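Local coordinates for histidine kinase (Synechocystis sp., PDB 5DFY), which probably works as a light-sensing histidine kinase that phosphorylates protein histidine, this piece being its third GAF domain, which carries a covalently bound phycocyanobilin chromophore, at residues 127-132 / 172-177; 66-71 / 166-171. One frame throughout, in Å; residues are numbered along the deposited sequence. Where two conformers were deposited one is given.

Contact 1. Residues 127-132 / 172-177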
# COMPACT_ATOMS: atom_id res chain seq x y z
N VAL A 127 10.60 5.31 23.66
CA VAL A 127 11.60 5.66 24.67
C VAL A 127 10.95 6.60 25.67
O VAL A 127 10.48 7.69 25.31
CB VAL A 127 12.84 6.30 24.02
CG1 VAL A 127 13.77 6.91 25.08
CG2 VAL A 127 13.58 5.27 23.20
N GLY A 128 10.92 6.17 26.92
CA GLY A 128 10.24 6.92 27.96
C GLY A 128 11.04 8.07 28.56
O GLY A 128 10.46 9.01 29.08
N ASP A 129 12.36 8.00 28.49
CA ASP A 129 13.22 9.07 28.99
C ASP A 129 14.52 9.03 28.22
O ASP A 129 15.32 8.11 28.40
CB ASP A 129 13.47 8.91 30.49
CG ASP A 129 14.15 10.11 31.09
OD1 ASP A 129 14.76 10.90 30.35
OD2 ASP A 129 14.06 10.27 32.33
N VAL A 130 14.74 10.00 27.34
CA VAL A 130 15.93 9.98 26.52
C VAL A 130 17.19 10.04 27.38
O VAL A 130 18.25 9.62 26.93
CB VAL A 130 15.96 11.13 25.50
CG1 VAL A 130 14.77 11.04 24.53
CG2 VAL A 130 16.02 12.49 26.19
N GLU A 131 17.07 10.56 28.59
CA GLU A 131 18.25 10.76 29.43
C GLU A 131 18.76 9.44 30.01
O GLU A 131 19.93 9.35 30.40
CB GLU A 131 17.94 11.75 30.55
CG GLU A 131 17.70 13.17 30.03
CD GLU A 131 18.93 13.80 29.38
OE1 GLU A 131 20.07 13.41 29.73
OE2 GLU A 131 18.76 14.67 28.50
N THR A 132 17.91 8.43 30.05
CA THR A 132 18.29 7.14 30.62
C THR A 132 18.38 6.03 29.57
O THR A 132 18.47 4.85 29.90
CB THR A 132 17.29 6.71 31.71
OG1 THR A 132 16.02 6.40 31.12
CG2 THR A 132 17.12 7.80 32.74
N GLY A 172 8.40 17.89 28.24
CA GLY A 172 8.69 18.42 29.57
C GLY A 172 8.75 17.45 30.71
O GLY A 172 8.91 17.86 31.87
N ALA A 173 8.61 16.16 30.43
CA ALA A 173 8.64 15.11 31.44
C ALA A 173 8.82 13.78 30.74
O ALA A 173 8.47 13.63 29.57
CB ALA A 173 7.38 15.10 32.26
N PRO A 174 9.33 12.78 31.46
CA PRO A 174 9.36 11.44 30.88
C PRO A 174 7.95 10.90 30.76
O PRO A 174 7.00 11.42 31.37
CB PRO A 174 10.22 10.64 31.86
CG PRO A 174 10.23 11.41 33.12
CD PRO A 174 9.97 12.84 32.79
N ARG A 175 7.80 9.85 29.96
CA ARG A 175 6.50 9.28 29.72
C ARG A 175 6.65 7.80 29.50
O ARG A 175 7.35 7.40 28.57
CB ARG A 175 5.84 9.91 28.51
CG ARG A 175 4.50 9.33 28.20
CD ARG A 175 3.77 10.15 27.16
NE ARG A 175 2.48 9.56 26.89
CZ ARG A 175 1.50 10.16 26.24
NH1 ARG A 175 1.66 11.38 25.76
NH2 ARG A 175 0.35 9.52 26.07
N HIS A 176 5.95 7.00 30.29
CA HIS A 176 5.92 5.57 30.04
C HIS A 176 4.87 5.27 28.98
O HIS A 176 3.68 5.36 29.26
CB HIS A 176 5.62 4.78 31.30
CG HIS A 176 5.56 3.30 31.06
ND1 HIS A 176 4.55 2.50 31.56
CD2 HIS A 176 6.37 2.48 30.35
CE1 HIS A 176 4.76 1.25 31.18
NE2 HIS A 176 5.85 1.21 30.44
N TRP A 177 5.33 4.94 27.77
CA TRP A 177 4.43 4.65 26.68
C TRP A 177 3.78 3.29 26.86
O TRP A 177 4.47 2.30 27.08
CB TRP A 177 5.18 4.69 25.35
CG TRP A 177 5.88 6.00 25.07
CD1 TRP A 177 7.21 6.27 25.23
CD2 TRP A 177 5.29 7.20 24.57
NE1 TRP A 177 7.48 7.55 24.84
CE2 TRP A 177 6.32 8.15 24.43
CE3 TRP A 177 3.98 7.57 24.22
CZ2 TRP A 177 6.08 9.44 23.97
CZ3 TRP A 177 3.76 8.84 23.76
CH2 TRP A 177 4.80 9.76 23.63
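Gly128 and Arg175 face each other with CA atoms 4.8 Å apart, where two irregular loops are tied by one backbone bond, Arg175 N to Gly128 O at 2.9 Å. One residue earlier, Val127 O receives the indole N-H of Trp177, NE1 to O 3.0 Å. The oxygen sits in the plane of the indole, yet the N-H comes to the carbonyl from above its plane and the bond is bent, 144° at the hydrogen. With CG beside its own backbone N (chi1 -57°), Trp177 turns its pyrrole edge to the 127-132 loop. Arg175 runs away from that loop, extended over the rim of one indole face, its CD 3.6 Å above the plane, and its guanidinium reaches Glu181 in a salt bridge. Pro174 lies alongside Asp129, both side chains pointing the same way, Pro174 CB 3.9 Å from Asp129 OD2. The Asp129 carboxylate also pairs with Arg149, while OD1 accepts from Glu131 N in an Asx turn. Placed at the surface of the GAF domain, the contact joins the loop after strand 125-127 to the loop before helix 179-203. Both bonds end on main-chain carbonyls, and a CB at Gly128 would clash with Arg175 O, so residue identity matters there.

Contact 2. Residues 66-71 / 166-171. With CYC (phycocyanobilin), chain B.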
# COMPACT_ATOMS: atom_id res chain seq x y z
N LEU A 66 -3.10 11.16 21.82
CA LEU A 66 -2.06 10.78 22.77
C LEU A 66 -1.78 11.84 23.83
O LEU A 66 -1.07 11.58 24.77
CB LEU A 66 -0.75 10.48 22.04
CG LEU A 66 -0.75 9.26 21.14
CD1 LEU A 66 0.63 9.05 20.53
CD2 LEU A 66 -1.20 8.03 21.91
N SER A 67 -2.34 13.03 23.66
CA SER A 67 -2.02 14.11 24.59
C SER A 67 -0.52 14.27 24.75
O SER A 67 -0.01 14.44 25.86
CB SER A 67 -2.66 13.85 25.96
OG SER A 67 -4.07 13.87 25.86
N CYS A 68 0.21 14.21 23.64
CA CYS A 68 1.64 14.46 23.65
C CYS A 68 1.85 15.94 23.31
O CYS A 68 0.90 16.67 23.06
CB CYS A 68 2.38 13.54 22.68
SG CYS A 68 1.85 13.64 20.96
N ASP A 69 3.10 16.37 23.33
CA ASP A 69 3.43 17.79 23.17
C ASP A 69 3.72 18.20 21.73
O ASP A 69 3.41 19.32 21.31
CB ASP A 69 4.62 18.13 24.05
CG ASP A 69 4.30 17.98 25.51
OD1 ASP A 69 3.21 18.44 25.92
OD2 ASP A 69 5.11 17.39 26.23
N ARG A 70 4.29 17.27 20.95
CA ARG A 70 4.66 17.55 19.56
C ARG A 70 4.46 16.29 18.74
O ARG A 70 4.64 15.21 19.26
CB ARG A 70 6.10 18.00 19.42
CG ARG A 70 6.39 18.74 18.13
CD ARG A 70 7.87 18.89 17.79
NE ARG A 70 8.75 19.32 18.89
CZ ARG A 70 8.98 20.58 19.26
NH1 ARG A 70 9.80 20.79 20.26
NH2 ARG A 70 8.39 21.60 18.66
N VAL A 71 4.06 16.45 17.48
CA VAL A 71 4.01 15.35 16.51
C VAL A 71 4.74 15.81 15.26
O VAL A 71 4.57 16.95 14.82
CB VAL A 71 2.59 14.95 16.18
CG1 VAL A 71 2.55 13.88 15.08
CG2 VAL A 71 1.85 14.50 17.42
N LEU A 166 6.61 8.72 11.58
CA LEU A 166 5.63 9.50 12.33
C LEU A 166 6.04 9.45 13.80
O LEU A 166 6.11 8.37 14.38
CB LEU A 166 4.22 8.93 12.13
CG LEU A 166 3.09 9.63 12.88
CD1 LEU A 166 2.94 11.08 12.48
CD2 LEU A 166 1.79 8.90 12.61
N GLY A 167 6.37 10.61 14.37
CA GLY A 167 6.83 10.67 15.75
C GLY A 167 5.90 11.43 16.66
O GLY A 167 5.35 12.45 16.28
N ALA A 168 5.74 10.91 17.87
CA ALA A 168 5.01 11.56 18.95
C ALA A 168 6.01 11.82 20.10
O ALA A 168 6.79 10.94 20.47
CB ALA A 168 3.87 10.71 19.41
N TYR A 169 5.97 13.03 20.66
CA TYR A 169 7.01 13.51 21.58
C TYR A 169 6.42 14.13 22.81
O TYR A 169 5.43 14.85 22.74
CB TYR A 169 7.91 14.53 20.89
CG TYR A 169 8.45 14.00 19.58
CD1 TYR A 169 9.57 13.19 19.56
CD2 TYR A 169 7.81 14.26 18.39
CE1 TYR A 169 10.06 12.67 18.36
CE2 TYR A 169 8.28 13.76 17.19
CZ TYR A 169 9.41 12.97 17.19
OH TYR A 169 9.85 12.47 15.99
N GLN A 170 7.04 13.82 23.95
CA GLN A 170 6.77 14.52 25.20
C GLN A 170 7.97 15.40 25.46
O GLN A 170 9.09 14.95 25.39
CB GLN A 170 6.53 13.54 26.36
CG GLN A 170 5.49 14.01 27.37
CD GLN A 170 4.07 13.94 26.83
OE1 GLN A 170 3.82 13.33 25.80
NE2 GLN A 170 3.14 14.55 27.54
N ASN A 171 7.70 16.66 25.80
CA ASN A 171 8.75 17.68 25.86
C ASN A 171 9.25 18.04 27.24
O ASN A 171 10.40 18.45 27.38
CB ASN A 171 8.25 18.97 25.23
CG ASN A 171 8.21 18.91 23.73
OD1 ASN A 171 8.02 17.85 23.14
ND2 ASN A 171 8.41 20.05 23.10
CHA CYC B . 19.22 6.04 16.28
NA CYC B . 17.98 8.06 15.37
C1A CYC B . 18.11 6.69 15.88
C2A CYC B . 16.73 6.10 15.90
C3A CYC B . 15.79 7.09 15.41
C4A CYC B . 16.57 8.30 15.10
CMA CYC B . 14.31 6.87 15.27
CAA CYC B . 16.42 4.67 16.29
CBA CYC B . 16.75 3.90 14.99
CGA CYC B . 16.65 2.38 15.05
O1A CYC B . 16.58 1.81 16.16
O2A CYC B . 16.65 1.67 13.98
CHB CYC B . 16.14 9.60 14.51
NB CYC B . 13.98 9.87 15.75
C1B CYC B . 14.93 10.12 14.64
C2B CYC B . 14.31 11.07 13.71
C3B CYC B . 13.05 11.42 14.20
C4B CYC B . 12.80 10.72 15.48
CMB CYC B . 14.98 11.56 12.44
CAB CYC B . 12.05 12.38 13.55
CBB CYC B . 10.83 11.62 13.07
OB CYC B . 11.84 10.77 16.21
NC CYC B . 21.71 10.84 15.33
C1C CYC B . 21.88 12.06 15.28
C2C CYC B . 23.57 12.40 15.24
C3C CYC B . 24.12 11.29 14.80
C4C CYC B . 23.10 10.15 15.32
CMC CYC B . 23.85 13.70 14.41
CAC CYC B . 25.64 10.96 15.28
CBC CYC B . 26.59 11.87 14.54
OC CYC B . 21.02 12.92 15.26
CHD CYC B . 23.42 8.86 15.54
ND CYC B . 21.06 7.82 15.72
C1D CYC B . 22.42 7.81 15.91
C2D CYC B . 22.78 6.65 16.54
C3D CYC B . 21.65 5.92 16.72
C4D CYC B . 20.58 6.66 16.21
CMD CYC B . 24.21 6.30 16.90
CAD CYC B . 21.56 4.56 17.37
CBD CYC B . 21.11 4.68 18.81
CGD CYC B . 22.19 5.39 19.62
O1D CYC B . 22.00 6.56 20.06
O2D CYC B . 23.28 4.82 19.87
O HOH W 1 0.11 13.34 28.42
O HOH W 2 9.61 17.63 20.92
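Tyr169 O is gripped by two successive amides, Asp69 N at 2.8 Å and Arg70 N at 3.2 Å, a classic beta bulge. Asp69 N lies nearly in line with the C=O, whereas Arg70 N is tilted from the carbonyl plane. Tyr169 N returns a bond to Arg70 O, and Val71 pairs with Ala168 beyond. This is the antiparallel join of strands 70-76 and 161-170, inside the GAF-domain sheet. On the face of Val71 and Ala168, Leu66 CD1, at the end of helix 50-66, and Cys68 SG pack on Ala168 CB; Val71 CG1 meets Leu166 CD1, beneath helices 50-66 and 179-203. On the other, Tyr169, its CG beside the backbone N (chi1 -52°), reaches phycocyanobilin: OH donates to OB, 2.6 Å away, in the ring plane. Asp69 OD2 uses its anti lone pair for a nearly straight bond (174°) from Asn171 N, 2.7 Å away. Replacing Asp69 with an alanine would probably leave Asn171 N without its carboxylate mate and free the strand end to shift. The Arg70 side chain crosses Asn171 at about a right angle; a water accepts from Arg70 NE (2.8 Å) and probably donates to Asn171 OD1, while Arg70 NH2 salt-bridges Glu87.

Overall arrangement
The segments of contacts 1 and 2 alternate along the chain, 166-171 runs straight into 172-177, and the contact centres are 11 Å apart. Arg175 joins them in space: NH2 lies 2.8 Å from Leu66 O, a probable hydrogen bond at the end of helix 50-66, and NH1 2.9 Å from Gln170 OE1, probably another. The same side chain thus spans from the indole of contact 1 to the helix end and Gln170 side chain of contact 2. Only contact 2 reaches phycocyanobilin directly, through Tyr169; Asp108, Asn142 and His139 are among the pigment's other hydrogen-bonding partners. Contact 1 stands further back, the Val127 side chain about 7 Å from the chromophore and that of Trp177 about 6 Å from that of Tyr169.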